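Local coordinates for protein IWS1 (PDB 2XPP) that probably takes part in regulating transcription by RNA polymerase II, as a factor of the IWS1 family with a TFIIS N-terminal-type helical domain, at residues 68-73 with 85-90; 14-19 with 41-46; 4-9 with 54-59; 22-27 with 35-40. All blocks are in the same frame, centred on the assembly; numbering follows the deposited sequence.

Contact 1: 68-73 with 85-90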
loop_
_atom_site.group_PDB
_atom_site.type_symbol
_atom_site.label_atom_id
_atom_site.label_comp_id
_atom_site.label_asym_id
_atom_site.label_seq_id
_atom_site.Cartn_x
_atom_site.Cartn_y
_atom_site.Cartn_z
ATOM N N GLY A 68 -0.467 -0.872 5.114
ATOM C CA GLY A 68 0.124 -0.635 6.460
ATOM C C GLY A 68 1.568 -0.191 6.421
ATOM O O GLY A 68 1.980 0.728 7.173
ATOM N N TRP A 69 2.367 -0.878 5.634
ATOM C CA TRP A 69 3.792 -0.510 5.484
ATOM C C TRP A 69 3.992 0.890 4.875
ATOM O O TRP A 69 5.029 1.551 5.138
ATOM C CB TRP A 69 4.525 -1.542 4.637
ATOM C CG TRP A 69 4.958 -2.822 5.359
ATOM C CD1 TRP A 69 4.228 -3.622 6.202
ATOM C CD2 TRP A 69 6.237 -3.452 5.218
ATOM N NE1 TRP A 69 5.000 -4.697 6.618
ATOM C CE2 TRP A 69 6.227 -4.614 6.016
ATOM C CE3 TRP A 69 7.408 -3.115 4.513
ATOM C CZ2 TRP A 69 7.349 -5.474 6.110
ATOM C CZ3 TRP A 69 8.512 -3.948 4.610
ATOM C CH2 TRP A 69 8.468 -5.111 5.416
ATOM N N LEU A 70 3.048 1.344 4.057
ATOM C CA LEU A 70 3.147 2.701 3.429
ATOM C C LEU A 70 2.579 3.810 4.319
ATOM O O LEU A 70 2.816 5.009 4.095
ATOM C CB LEU A 70 2.348 2.678 2.127
ATOM C CG LEU A 70 3.009 1.851 0.984
ATOM C CD1 LEU A 70 1.999 1.754 -0.180
ATOM C CD2 LEU A 70 4.321 2.525 0.485
ATOM N N GLU A 71 1.791 3.412 5.298
ATOM C CA GLU A 71 1.108 4.384 6.182
ATOM C C GLU A 71 2.054 5.109 7.142
ATOM O O GLU A 71 3.201 4.593 7.408
ATOM C CB GLU A 71 -0.012 3.694 6.940
ATOM C CG GLU A 71 -1.237 3.518 6.063
ATOM C CD GLU A 71 -2.384 2.849 6.815
ATOM O OE1 GLU A 71 -2.133 1.925 7.637
ATOM O OE2 GLU A 71 -3.552 3.284 6.658
ATOM N N PRO A 72 1.635 6.288 7.639
ATOM C CA PRO A 72 2.517 6.964 8.618
ATOM C C PRO A 72 2.737 6.101 9.862
ATOM O O PRO A 72 1.873 5.306 10.250
ATOM C CB PRO A 72 1.729 8.208 9.035
ATOM C CG PRO A 72 0.683 8.369 7.937
ATOM C CD PRO A 72 0.370 7.023 7.431
ATOM N N LEU A 73 3.892 6.278 10.443
ATOM C CA LEU A 73 4.164 5.788 11.796
ATOM C C LEU A 73 3.284 6.481 12.868
ATOM O O LEU A 73 2.718 7.565 12.622
ATOM C CB LEU A 73 5.645 6.015 12.138
ATOM C CG LEU A 73 6.387 4.880 11.435
ATOM C CD1 LEU A 73 6.791 5.220 9.999
ATOM C CD2 LEU A 73 7.520 4.333 12.251
ATOM N N LYS A 85 9.359 3.814 -2.181
ATOM C CA LYS A 85 9.645 3.550 -3.611
ATOM C C LYS A 85 9.405 2.095 -3.957
ATOM O O LYS A 85 8.727 1.783 -4.966
ATOM C CB LYS A 85 11.080 3.917 -3.935
ATOM C CG LYS A 85 11.211 5.392 -3.999
ATOM C CD LYS A 85 12.628 5.725 -4.368
ATOM C CE LYS A 85 12.688 7.193 -4.620
ATOM N NZ LYS A 85 14.064 7.558 -5.046
ATOM N N ARG A 86 9.936 1.198 -3.142
ATOM C CA ARG A 86 9.899 -0.208 -3.515
ATOM C C ARG A 86 8.473 -0.791 -3.496
ATOM O O ARG A 86 8.120 -1.531 -4.399
ATOM C CB ARG A 86 10.764 -0.999 -2.594
ATOM C CG ARG A 86 10.823 -2.433 -3.008
ATOM C CD ARG A 86 11.669 -2.606 -4.300
ATOM N NE ARG A 86 11.736 -4.026 -4.597
ATOM C CZ ARG A 86 11.714 -4.579 -5.799
ATOM N NH1 ARG A 86 11.640 -3.824 -6.892
ATOM N NH2 ARG A 86 11.765 -5.899 -5.895
ATOM N N LEU A 87 7.684 -0.411 -2.502
ATOM C CA LEU A 87 6.281 -0.864 -2.423
ATOM C C LEU A 87 5.430 -0.271 -3.524
ATOM O O LEU A 87 4.527 -0.944 -3.998
ATOM C CB LEU A 87 5.637 -0.692 -1.045
ATOM C CG LEU A 87 6.287 -1.649 -0.014
ATOM C CD1 LEU A 87 5.571 -1.401 1.307
ATOM C CD2 LEU A 87 6.190 -3.120 -0.433
ATOM N N LEU A 88 5.677 0.966 -3.942
ATOM C CA LEU A 88 4.899 1.505 -5.065
ATOM C C LEU A 88 5.281 0.715 -6.321
ATOM O O LEU A 88 4.436 0.449 -7.157
ATOM C CB LEU A 88 5.182 2.993 -5.321
ATOM C CG LEU A 88 4.553 3.935 -4.278
ATOM C CD1 LEU A 88 4.868 5.341 -4.710
ATOM C CD2 LEU A 88 3.033 3.772 -4.086
ATOM N N ASP A 89 6.566 0.361 -6.457
ATOM C CA ASP A 89 7.015 -0.474 -7.600
ATOM C C ASP A 89 6.292 -1.831 -7.607
ATOM O O ASP A 89 5.862 -2.305 -8.697
ATOM C CB ASP A 89 8.537 -0.683 -7.511
ATOM C CG ASP A 89 9.101 -1.554 -8.627
ATOM O OD1 ASP A 89 8.724 -1.373 -9.818
ATOM O OD2 ASP A 89 9.977 -2.400 -8.294
ATOM N N VAL A 90 6.236 -2.485 -6.447
ATOM C CA VAL A 90 5.463 -3.734 -6.273
ATOM C C VAL A 90 3.989 -3.595 -6.755
ATOM O O VAL A 90 3.526 -4.386 -7.590
ATOM C CB VAL A 90 5.504 -4.250 -4.821
ATOM C CG1 VAL A 90 4.449 -5.370 -4.565
ATOM C CG2 VAL A 90 6.911 -4.797 -4.505
#

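Contact 2: 14-19 with 41-46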
loop_
_atom_site.group_PDB
_atom_site.type_symbol
_atom_site.label_atom_id
_atom_site.label_comp_id
_atom_site.label_asym_id
_atom_site.label_seq_id
_atom_site.Cartn_x
_atom_site.Cartn_y
_atom_site.Cartn_z
ATOM N N LYS A 14 2.111 -12.867 4.549
ATOM C CA LYS A 14 1.181 -11.910 5.147
ATOM C C LYS A 14 1.506 -11.747 6.641
ATOM O O LYS A 14 1.668 -10.619 7.121
ATOM C CB LYS A 14 -0.253 -12.400 4.954
ATOM C CG LYS A 14 -1.326 -11.364 5.437
ATOM C CD LYS A 14 -2.747 -11.922 5.308
ATOM C CE LYS A 14 -3.779 -10.925 5.874
ATOM N NZ LYS A 14 -4.066 -9.899 4.815
ATOM N N LYS A 15 1.658 -12.860 7.358
ATOM C CA LYS A 15 1.951 -12.804 8.795
ATOM C C LYS A 15 3.319 -12.160 9.054
ATOM O O LYS A 15 3.481 -11.382 10.026
ATOM C CB LYS A 15 1.883 -14.215 9.396
ATOM C CG LYS A 15 2.276 -14.277 10.888
ATOM C CD LYS A 15 2.245 -15.707 11.435
ATOM C CE LYS A 15 2.119 -15.743 12.962
ATOM N NZ LYS A 15 2.803 -14.589 13.611
ATOM N N ARG A 16 4.281 -12.446 8.187
ATOM C CA ARG A 16 5.598 -11.844 8.340
ATOM C C ARG A 16 5.527 -10.314 8.229
ATOM O O ARG A 16 6.125 -9.582 9.052
ATOM C CB ARG A 16 6.555 -12.388 7.303
ATOM C CG ARG A 16 7.980 -11.936 7.513
ATOM C CD ARG A 16 8.896 -12.630 6.507
ATOM N NE ARG A 16 10.208 -11.998 6.547
ATOM C CZ ARG A 16 11.154 -12.166 5.634
ATOM N NH1 ARG A 16 10.949 -12.983 4.584
ATOM N NH2 ARG A 16 12.309 -11.524 5.786
ATOM N N MET A 17 4.762 -9.834 7.239
ATOM C CA MET A 17 4.620 -8.396 7.013
ATOM C C MET A 17 3.886 -7.761 8.170
ATOM O O MET A 17 4.293 -6.675 8.617
ATOM C CB MET A 17 3.868 -8.113 5.727
ATOM C CG MET A 17 4.762 -8.320 4.534
ATOM S SD MET A 17 3.956 -7.767 2.987
ATOM C CE MET A 17 4.365 -6.008 3.064
ATOM N N GLN A 18 2.864 -8.457 8.695
ATOM C CA GLN A 18 2.122 -7.970 9.858
ATOM C C GLN A 18 3.025 -7.838 11.078
ATOM O O GLN A 18 2.943 -6.852 11.811
ATOM C CB GLN A 18 0.982 -8.937 10.231
ATOM C CG GLN A 18 -0.217 -8.862 9.290
ATOM C CD GLN A 18 -1.263 -9.921 9.611
ATOM O OE1 GLN A 18 -1.030 -10.797 10.465
ATOM N NE2 GLN A 18 -2.408 -9.863 8.933
ATOM N N ASP A 19 3.832 -8.859 11.315
ATOM C CA ASP A 19 4.666 -8.879 12.510
ATOM C C ASP A 19 5.697 -7.741 12.456
ATOM O O ASP A 19 5.951 -7.060 13.483
ATOM C CB ASP A 19 5.332 -10.252 12.684
ATOM C CG ASP A 19 4.327 -11.338 13.096
ATOM O OD1 ASP A 19 3.191 -10.986 13.488
ATOM O OD2 ASP A 19 4.689 -12.533 13.008
ATOM N N VAL A 41 12.559 -5.055 3.519
ATOM C CA VAL A 41 11.786 -4.637 2.351
ATOM C C VAL A 41 12.304 -5.251 1.037
ATOM O O VAL A 41 11.476 -5.595 0.168
ATOM C CB VAL A 41 11.614 -3.086 2.203
ATOM C CG1 VAL A 41 12.934 -2.352 1.937
ATOM C CG2 VAL A 41 10.577 -2.764 1.137
ATOM N N GLU A 42 13.620 -5.351 0.877
ATOM C CA GLU A 42 14.167 -5.864 -0.408
ATOM C C GLU A 42 13.773 -7.323 -0.603
ATOM O O GLU A 42 13.241 -7.697 -1.664
ATOM C CB GLU A 42 15.672 -5.659 -0.494
ATOM C CG GLU A 42 16.029 -4.203 -0.814
ATOM C CD GLU A 42 17.559 -3.940 -1.018
ATOM O OE1 GLU A 42 18.415 -4.819 -0.692
ATOM O OE2 GLU A 42 17.907 -2.831 -1.511
ATOM N N GLU A 43 13.935 -8.108 0.443
ATOM C CA GLU A 43 13.552 -9.521 0.393
ATOM C C GLU A 43 12.067 -9.732 0.197
ATOM O O GLU A 43 11.653 -10.503 -0.685
ATOM C CB GLU A 43 13.955 -10.248 1.667
ATOM C CG GLU A 43 13.700 -11.744 1.575
ATOM C CD GLU A 43 13.841 -12.471 2.905
ATOM O OE1 GLU A 43 14.535 -11.962 3.825
ATOM O OE2 GLU A 43 13.261 -13.573 3.006
ATOM N N ILE A 44 11.267 -9.068 1.033
ATOM C CA ILE A 44 9.819 -9.223 0.959
ATOM C C ILE A 44 9.279 -8.717 -0.388
ATOM O O ILE A 44 8.388 -9.340 -0.977
ATOM C CB ILE A 44 9.129 -8.581 2.176
ATOM C CG1 ILE A 44 9.425 -9.441 3.422
ATOM C CG2 ILE A 44 7.579 -8.416 1.937
ATOM C CD1 ILE A 44 8.937 -8.866 4.711
ATOM N N SER A 45 9.790 -7.582 -0.855
ATOM C CA SER A 45 9.323 -7.033 -2.129
ATOM C C SER A 45 9.617 -7.979 -3.318
ATOM O O SER A 45 8.804 -8.115 -4.238
ATOM C CB SER A 45 9.862 -5.620 -2.353
ATOM O OG SER A 45 11.278 -5.621 -2.590
ATOM N N ASP A 46 10.764 -8.626 -3.287
ATOM C CA ASP A 46 11.089 -9.640 -4.287
ATOM C C ASP A 46 10.054 -10.762 -4.299
ATOM O O ASP A 46 9.617 -11.180 -5.371
ATOM C CB ASP A 46 12.489 -10.202 -4.070
ATOM C CG ASP A 46 13.580 -9.254 -4.572
ATOM O OD1 ASP A 46 13.262 -8.119 -5.019
ATOM O OD2 ASP A 46 14.757 -9.640 -4.508
#

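Contact 3: 4-9 with 54-59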
loop_
_atom_site.group_PDB
_atom_site.type_symbol
_atom_site.label_atom_id
_atom_site.label_comp_id
_atom_site.label_asym_id
_atom_site.label_seq_id
_atom_site.Cartn_x
_atom_site.Cartn_y
_atom_site.Cartn_z
ATOM N N GLY A 4 -3.778 -25.459 0.288
ATOM C CA GLY A 4 -2.516 -26.130 -0.186
ATOM C C GLY A 4 -1.330 -25.161 -0.103
ATOM O O GLY A 4 -1.351 -24.167 0.649
ATOM N N THR A 5 -0.291 -25.447 -0.886
ATOM C CA THR A 5 1.002 -24.800 -0.655
ATOM C C THR A 5 0.962 -23.329 -1.026
ATOM O O THR A 5 1.479 -22.513 -0.279
ATOM C CB THR A 5 2.226 -25.557 -1.348
ATOM O OG1 THR A 5 2.081 -26.979 -1.219
ATOM C CG2 THR A 5 3.570 -25.114 -0.736
ATOM N N VAL A 6 0.318 -22.952 -2.134
ATOM C CA VAL A 6 0.386 -21.534 -2.503
ATOM C C VAL A 6 -0.344 -20.645 -1.469
ATOM O O VAL A 6 0.133 -19.570 -1.117
ATOM C CB VAL A 6 -0.019 -21.244 -3.959
ATOM C CG1 VAL A 6 -1.493 -21.527 -4.208
ATOM C CG2 VAL A 6 0.334 -19.854 -4.320
ATOM N N LEU A 7 -1.457 -21.136 -0.921
ATOM C CA LEU A 7 -2.094 -20.393 0.181
ATOM C C LEU A 7 -1.253 -20.347 1.468
ATOM O O LEU A 7 -1.187 -19.287 2.120
ATOM C CB LEU A 7 -3.544 -20.883 0.439
ATOM C CG LEU A 7 -4.524 -20.359 -0.650
ATOM C CD1 LEU A 7 -5.833 -21.064 -0.559
ATOM C CD2 LEU A 7 -4.746 -18.808 -0.698
ATOM N N GLU A 8 -0.567 -21.435 1.807
ATOM C CA GLU A 8 0.269 -21.467 3.000
ATOM C C GLU A 8 1.398 -20.466 2.844
ATOM O O GLU A 8 1.749 -19.738 3.787
ATOM C CB GLU A 8 0.812 -22.864 3.239
ATOM C CG GLU A 8 -0.249 -23.836 3.726
ATOM C CD GLU A 8 0.127 -25.327 3.578
ATOM O OE1 GLU A 8 1.306 -25.667 3.289
ATOM O OE2 GLU A 8 -0.770 -26.175 3.770
ATOM N N ILE A 9 1.985 -20.434 1.648
ATOM C CA ILE A 9 3.064 -19.466 1.397
ATOM C C ILE A 9 2.561 -18.030 1.536
ATOM O O ILE A 9 3.185 -17.199 2.176
ATOM C CB ILE A 9 3.785 -19.714 0.028
ATOM C CG1 ILE A 9 4.576 -21.011 0.100
ATOM C CG2 ILE A 9 4.745 -18.518 -0.262
ATOM C CD1 ILE A 9 4.834 -21.680 -1.217
ATOM N N GLN A 54 0.986 -14.283 -7.059
ATOM C CA GLN A 54 0.265 -13.003 -7.057
ATOM C C GLN A 54 -1.207 -13.098 -6.709
ATOM O O GLN A 54 -1.724 -12.322 -5.867
ATOM C CB GLN A 54 0.420 -12.273 -8.402
ATOM C CG GLN A 54 -0.189 -10.865 -8.338
ATOM C CD GLN A 54 0.223 -10.009 -9.514
ATOM O OE1 GLN A 54 -0.607 -9.730 -10.390
ATOM N NE2 GLN A 54 1.536 -9.634 -9.578
ATOM N N GLU A 55 -1.911 -13.997 -7.381
ATOM C CA GLU A 55 -3.341 -14.094 -7.142
ATOM C C GLU A 55 -3.661 -14.537 -5.729
ATOM O O GLU A 55 -4.617 -14.053 -5.155
ATOM C CB GLU A 55 -4.000 -15.056 -8.104
ATOM C CG GLU A 55 -4.306 -14.443 -9.467
ATOM C CD GLU A 55 -5.169 -13.168 -9.370
ATOM O OE1 GLU A 55 -6.360 -13.236 -8.995
ATOM O OE2 GLU A 55 -4.635 -12.099 -9.676
ATOM N N SER A 56 -2.888 -15.490 -5.205
ATOM C CA SER A 56 -3.078 -15.956 -3.831
ATOM C C SER A 56 -2.828 -14.829 -2.854
ATOM O O SER A 56 -3.587 -14.645 -1.902
ATOM C CB SER A 56 -2.133 -17.100 -3.486
ATOM O OG SER A 56 -2.448 -18.247 -4.225
ATOM N N LEU A 57 -1.766 -14.044 -3.087
ATOM C CA LEU A 57 -1.471 -12.906 -2.238
ATOM C C LEU A 57 -2.642 -11.893 -2.239
ATOM O O LEU A 57 -3.058 -11.413 -1.170
ATOM C CB LEU A 57 -0.141 -12.251 -2.653
ATOM C CG LEU A 57 1.123 -13.032 -2.326
ATOM C CD1 LEU A 57 2.269 -12.388 -3.079
ATOM C CD2 LEU A 57 1.406 -13.037 -0.824
ATOM N N LEU A 58 -3.192 -11.601 -3.413
ATOM C CA LEU A 58 -4.267 -10.614 -3.512
ATOM C C LEU A 58 -5.511 -11.175 -2.816
ATOM O O LEU A 58 -6.179 -10.456 -2.061
ATOM C CB LEU A 58 -4.571 -10.290 -4.973
ATOM C CG LEU A 58 -3.493 -9.473 -5.682
ATOM C CD1 LEU A 58 -3.793 -9.373 -7.176
ATOM C CD2 LEU A 58 -3.392 -8.038 -5.007
ATOM N N ASP A 59 -5.785 -12.467 -3.049
ATOM C CA ASP A 59 -6.936 -13.166 -2.447
ATOM C C ASP A 59 -6.844 -13.202 -0.916
ATOM O O ASP A 59 -7.883 -13.168 -0.219
ATOM C CB ASP A 59 -7.065 -14.605 -2.967
ATOM C CG ASP A 59 -7.629 -14.685 -4.369
ATOM O OD1 ASP A 59 -8.065 -13.650 -4.911
ATOM O OD2 ASP A 59 -7.670 -15.811 -4.933
#

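Contact 4: 22-27 with 35-40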
loop_
_atom_site.group_PDB
_atom_site.type_symbol
_atom_site.label_atom_id
_atom_site.label_comp_id
_atom_site.label_asym_id
_atom_site.label_seq_id
_atom_site.Cartn_x
_atom_site.Cartn_y
_atom_site.Cartn_z
ATOM N N LYS A 22 3.885 -4.370 13.103
ATOM C CA LYS A 22 3.508 -4.191 14.519
ATOM C C LYS A 22 4.711 -3.843 15.379
ATOM O O LYS A 22 4.600 -2.973 16.267
ATOM C CB LYS A 22 2.818 -5.470 15.058
ATOM C CG LYS A 22 1.420 -5.594 14.409
ATOM C CD LYS A 22 0.676 -6.891 14.805
ATOM C CE LYS A 22 -0.659 -7.007 14.044
ATOM N NZ LYS A 22 -1.551 -8.066 14.688
ATOM N N LYS A 23 5.835 -4.520 15.106
ATOM C CA LYS A 23 7.084 -4.328 15.909
ATOM C C LYS A 23 7.663 -2.941 15.661
ATOM O O LYS A 23 8.124 -2.295 16.626
ATOM C CB LYS A 23 8.116 -5.388 15.581
ATOM C CG LYS A 23 9.278 -5.565 16.629
ATOM C CD LYS A 23 9.836 -7.009 16.514
ATOM C CE LYS A 23 8.668 -8.062 16.660
ATOM N NZ LYS A 23 8.661 -9.317 15.768
ATOM N N ASP A 24 7.597 -2.472 14.411
ATOM C CA ASP A 24 8.191 -1.166 14.076
ATOM C C ASP A 24 7.302 -0.114 14.700
ATOM O O ASP A 24 7.793 0.846 15.309
ATOM C CB ASP A 24 8.273 -0.956 12.550
ATOM C CG ASP A 24 9.609 -1.365 11.961
ATOM O OD1 ASP A 24 10.484 -1.924 12.678
ATOM O OD2 ASP A 24 9.767 -1.078 10.738
ATOM N N ASN A 25 5.982 -0.324 14.619
ATOM C CA ASN A 25 5.096 0.670 15.211
ATOM C C ASN A 25 5.219 0.770 16.735
ATOM O O ASN A 25 5.223 1.877 17.287
ATOM C CB ASN A 25 3.651 0.511 14.710
ATOM C CG ASN A 25 3.477 1.041 13.283
ATOM O OD1 ASN A 25 4.351 1.687 12.731
ATOM N ND2 ASN A 25 2.330 0.768 12.692
ATOM N N ALA A 26 5.317 -0.369 17.410
ATOM C CA ALA A 26 5.536 -0.440 18.839
ATOM C C ALA A 26 6.861 0.214 19.212
ATOM O O ALA A 26 6.957 0.928 20.233
ATOM C CB ALA A 26 5.565 -1.917 19.286
ATOM N N ASN A 27 7.885 -0.053 18.397
ATOM C CA ASN A 27 9.197 0.546 18.692
ATOM C C ASN A 27 9.145 2.062 18.481
ATOM O O ASN A 27 9.777 2.800 19.223
ATOM C CB ASN A 27 10.333 -0.111 17.876
ATOM C CG ASN A 27 10.680 -1.539 18.392
ATOM O OD1 ASN A 27 10.306 -1.911 19.504
ATOM N ND2 ASN A 27 11.415 -2.327 17.583
ATOM N N THR A 35 13.518 -0.473 12.636
ATOM C CA THR A 35 14.265 -0.780 11.397
ATOM C C THR A 35 13.796 -2.081 10.702
ATOM O O THR A 35 14.435 -2.528 9.741
ATOM C CB THR A 35 15.769 -0.920 11.694
ATOM O OG1 THR A 35 15.998 -1.997 12.622
ATOM C CG2 THR A 35 16.339 0.378 12.344
ATOM N N GLY A 36 12.692 -2.681 11.175
ATOM C CA GLY A 36 12.207 -3.959 10.594
ATOM C C GLY A 36 11.804 -3.848 9.133
ATOM O O GLY A 36 12.178 -4.720 8.301
ATOM N N LYS A 37 11.097 -2.774 8.789
ATOM C CA LYS A 37 10.673 -2.603 7.397
ATOM C C LYS A 37 11.862 -2.422 6.501
ATOM O O LYS A 37 11.985 -3.064 5.437
ATOM C CB LYS A 37 9.721 -1.402 7.225
ATOM C CG LYS A 37 8.349 -1.647 7.852
ATOM C CD LYS A 37 7.388 -0.450 7.629
ATOM C CE LYS A 37 7.965 0.860 8.154
ATOM N NZ LYS A 37 8.204 0.787 9.614
ATOM N N ILE A 38 12.749 -1.540 6.914
ATOM C CA ILE A 38 13.900 -1.276 6.035
ATOM C C ILE A 38 14.815 -2.487 5.875
ATOM O O ILE A 38 15.382 -2.681 4.793
ATOM C CB ILE A 38 14.622 0.035 6.472
ATOM C CG1 ILE A 38 15.617 0.490 5.401
ATOM C CG2 ILE A 38 15.327 -0.116 7.775
ATOM C CD1 ILE A 38 14.941 1.063 4.170
ATOM N N GLU A 39 14.968 -3.293 6.929
ATOM C CA GLU A 39 15.877 -4.444 6.896
ATOM C C GLU A 39 15.293 -5.600 6.055
ATOM O O GLU A 39 16.025 -6.511 5.633
ATOM C CB GLU A 39 16.242 -4.916 8.311
ATOM C CG GLU A 39 17.146 -3.901 9.043
ATOM C CD GLU A 39 17.293 -4.145 10.557
ATOM O OE1 GLU A 39 16.599 -5.032 11.095
ATOM O OE2 GLU A 39 18.120 -3.437 11.211
ATOM N N ASN A 40 13.985 -5.553 5.813
ATOM C CA ASN A 40 13.302 -6.683 5.172
ATOM C C ASN A 40 12.659 -6.340 3.837
ATOM O O ASN A 40 12.203 -7.243 3.125
ATOM C CB ASN A 40 12.241 -7.250 6.118
ATOM C CG ASN A 40 12.848 -8.004 7.268
ATOM O OD1 ASN A 40 13.238 -9.168 7.119
ATOM N ND2 ASN A 40 12.989 -7.352 8.412
HETATM O O HOH W 1 12.192 0.439 8.902
HETATM O O HOH W 2 5.563 1.373 10.249
#

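Contact 1: 68-73 with 85-90
Leu87 of helix 81-92 reaches across to Trp69 and Leu70, the last residues of helix 62-70, and these three carry the close contacts. All of it is apolar. CD1 of Leu87 presses on the root of the tryptophan, 3.5 Å from Trp69 CB, a close approach for two carbons. The same methyl lies 4.1 Å from Trp69 CE3, so it reaches the six-membered ring obliquely; the two side chains run at about a right angle. Beside it, Leu70 CD2 rests 3.8 Å from Leu87 CB, so Leu87 is met at CB by Leu70 and at CD1 by Trp69. Trp69 has CG anti to its carbonyl carbon (chi1 -81°), which swings the indole past Leu87 and toward helix 5-30. Polar bonds lie away from this apolar patch. The indole NE1 donates to the carbonyl O of Met17, which helps to hold the ring's rotation, and Leu70 O accepts from the hydroxyl of Tyr113. All three touching residues are buried near the centre of the chain, within the TFIIS N-terminal family region. With only carbon meeting carbon, the two helices are joined here by shape and exclusion of water, while the indole N-H keeps its polar demand met by helix 5-30.

Contact 2: 14-19 with 41-46
An antiparallel helical hairpin, made by helices 5-30 and 36-48, is closed here by Arg16 and Met17 on one arm and Glu43 and Ile44 on the other. The short segments have their axes 11.7 Å apart at an angle of 152°, and side chains bridge the gap. Arg16 spans most of it: CG is anti to the backbone N (chi1 -173°) and the chain stays extended to NE, carrying the guanidinium to the opposite helix. There it grips Glu43 end-on with two nitrogens, one for each carboxylate oxygen. NH1 donates to Glu43 OE2 at 2.9 Å, and NH2 to Glu43 OE1 at 3.0 Å in a nearly straight bond. Both oxygens lie close to the guanidinium plane, yet the donors come from above the carboxylate plane, the two flat groups being turned 62° from each other. NH2 also donates to Asn40 OD1, one turn earlier on the same helix as Glu43, so the guanidinium is steadied from a second point. This polar clasp lies on the more exposed side of the contact. Inward, Met17 packs its sulfur against Ile44, and helix 62-70 closes over both, with Ile62 on Met17 and Trp69 on Ile44. Ile44 thus serves both layers: CG2 lies 3.8 Å from Met17 SD, while its CG1 sits over the centre of one face of the Arg16 guanidinium, 3.9 Å above the plane.

Contact 3: 4-9 with 54-59
Val6 holds CG2 anti to its backbone N and CG1 in the position between the backbone N and the carbonyl carbon (chi1 67°), so that both methyls are presented to Ser56 on helix 54-59. Ser56 in turn has OG anti to its carbonyl carbon (chi1 -67°), which tips the hydroxyl oxygen toward the valine. The two torsions together set OG against the fork of the side chain: it lies 3.2 Å from Val6 CG2 and 3.4 Å from Val6 CG1, a tight meeting of an oxygen with two methyl groups. Ser56 CB adds a looser touch, 3.8 Å from Val6 CG2. From the next position on helix 5-30, Leu7 CD2 comes to 4.2 Å from the same Ser56 CB, so the small side chain is approached by a valine and a leucine from one helix. The small serine is consistent with the close backbones: the CA atoms of Leu7 and Ser56 are 6.1 Å apart. Ser10, one turn further along helix 5-30, also touches Ser56, and Val6 leans on Leu53, just ahead of helix 54-59. Deeper in, Leu57 turns toward Ser10 and Leu13 and meets Ile62 of helix 62-70. The contact joins the first turn of the long N-terminal helix to the short helix 54-59 at the surface of the bundle, its centre about 17 Å from that of the chain. Its chemistry is van der Waals touch alone: neither hydrogen bond nor salt bridge links the two segments, and the small buried area is consistent with a modest attachment.

Contact 4: 22-27 with 35-40
Asp24 of helix 5-30 points its carboxylate at the start of helix 36-48, where it meets Gly36 and Lys37. Its chi1 of -94° is turned off the usual staggered value, a slight twist that accompanies this aim. CB already lies 3.4 Å from the ammonium nitrogen NZ of Lys37. Beyond CG the two oxygens divide the work. OD1 uses its syn lone pair to accept from the backbone N of Gly36 at 2.8 Å; Gly36 has no side chain to stand where this oxygen comes in. OD2 takes two donors: the backbone N of Lys37 at 2.9 Å, arriving on the syn side but 32° out of the carboxylate plane, and Lys37 NZ at 2.7 Å, a salt bridge made on the anti side. The lysine gets there by bending back at its last two torsions, so its chain folds around OD2. NZ also donates to a water held by Asn25 OD1, which ties the lysine to helix 5-30 a second time. Helix 36-48 in turn secures its first residue from within, Asn40 ND2 donating to Gly36 O at 2.8 Å. The buried negative charge is thus probably balanced both by the ammonium group and by the positive end of the helix dipole. A carboxylate on one arm of a helical hairpin accepts the first two N-H groups of the next helix, a side-chain interaction at a helix N-terminus.

How the contacts relate
Contacts 2, 3 and 4 are strung along helix 5-30: 4 and 2 pair it with helix 36-48, their centres about 11 Å apart, while contact 3 fastens its N-terminal end, its centre about 24 Å from that of contact 4. Contact 1, its centre about 4 Å from that of the chain, packs against the hairpin. Trp69 links contact 1 to contacts 2 and 4, its CH2 being 3.8 Å from Ile44 CD1 and its CZ3 3.7 Å from Lys37 O. Arg86 NH2 adds a salt bridge to contact 2, 2.8 Å from Asp46 OD1. Beside contact 1, Glu71 hydrogen-bonds to, and Pro72 packs on, aromatic side chains of another protein's chain, consistent with a partner-binding surface.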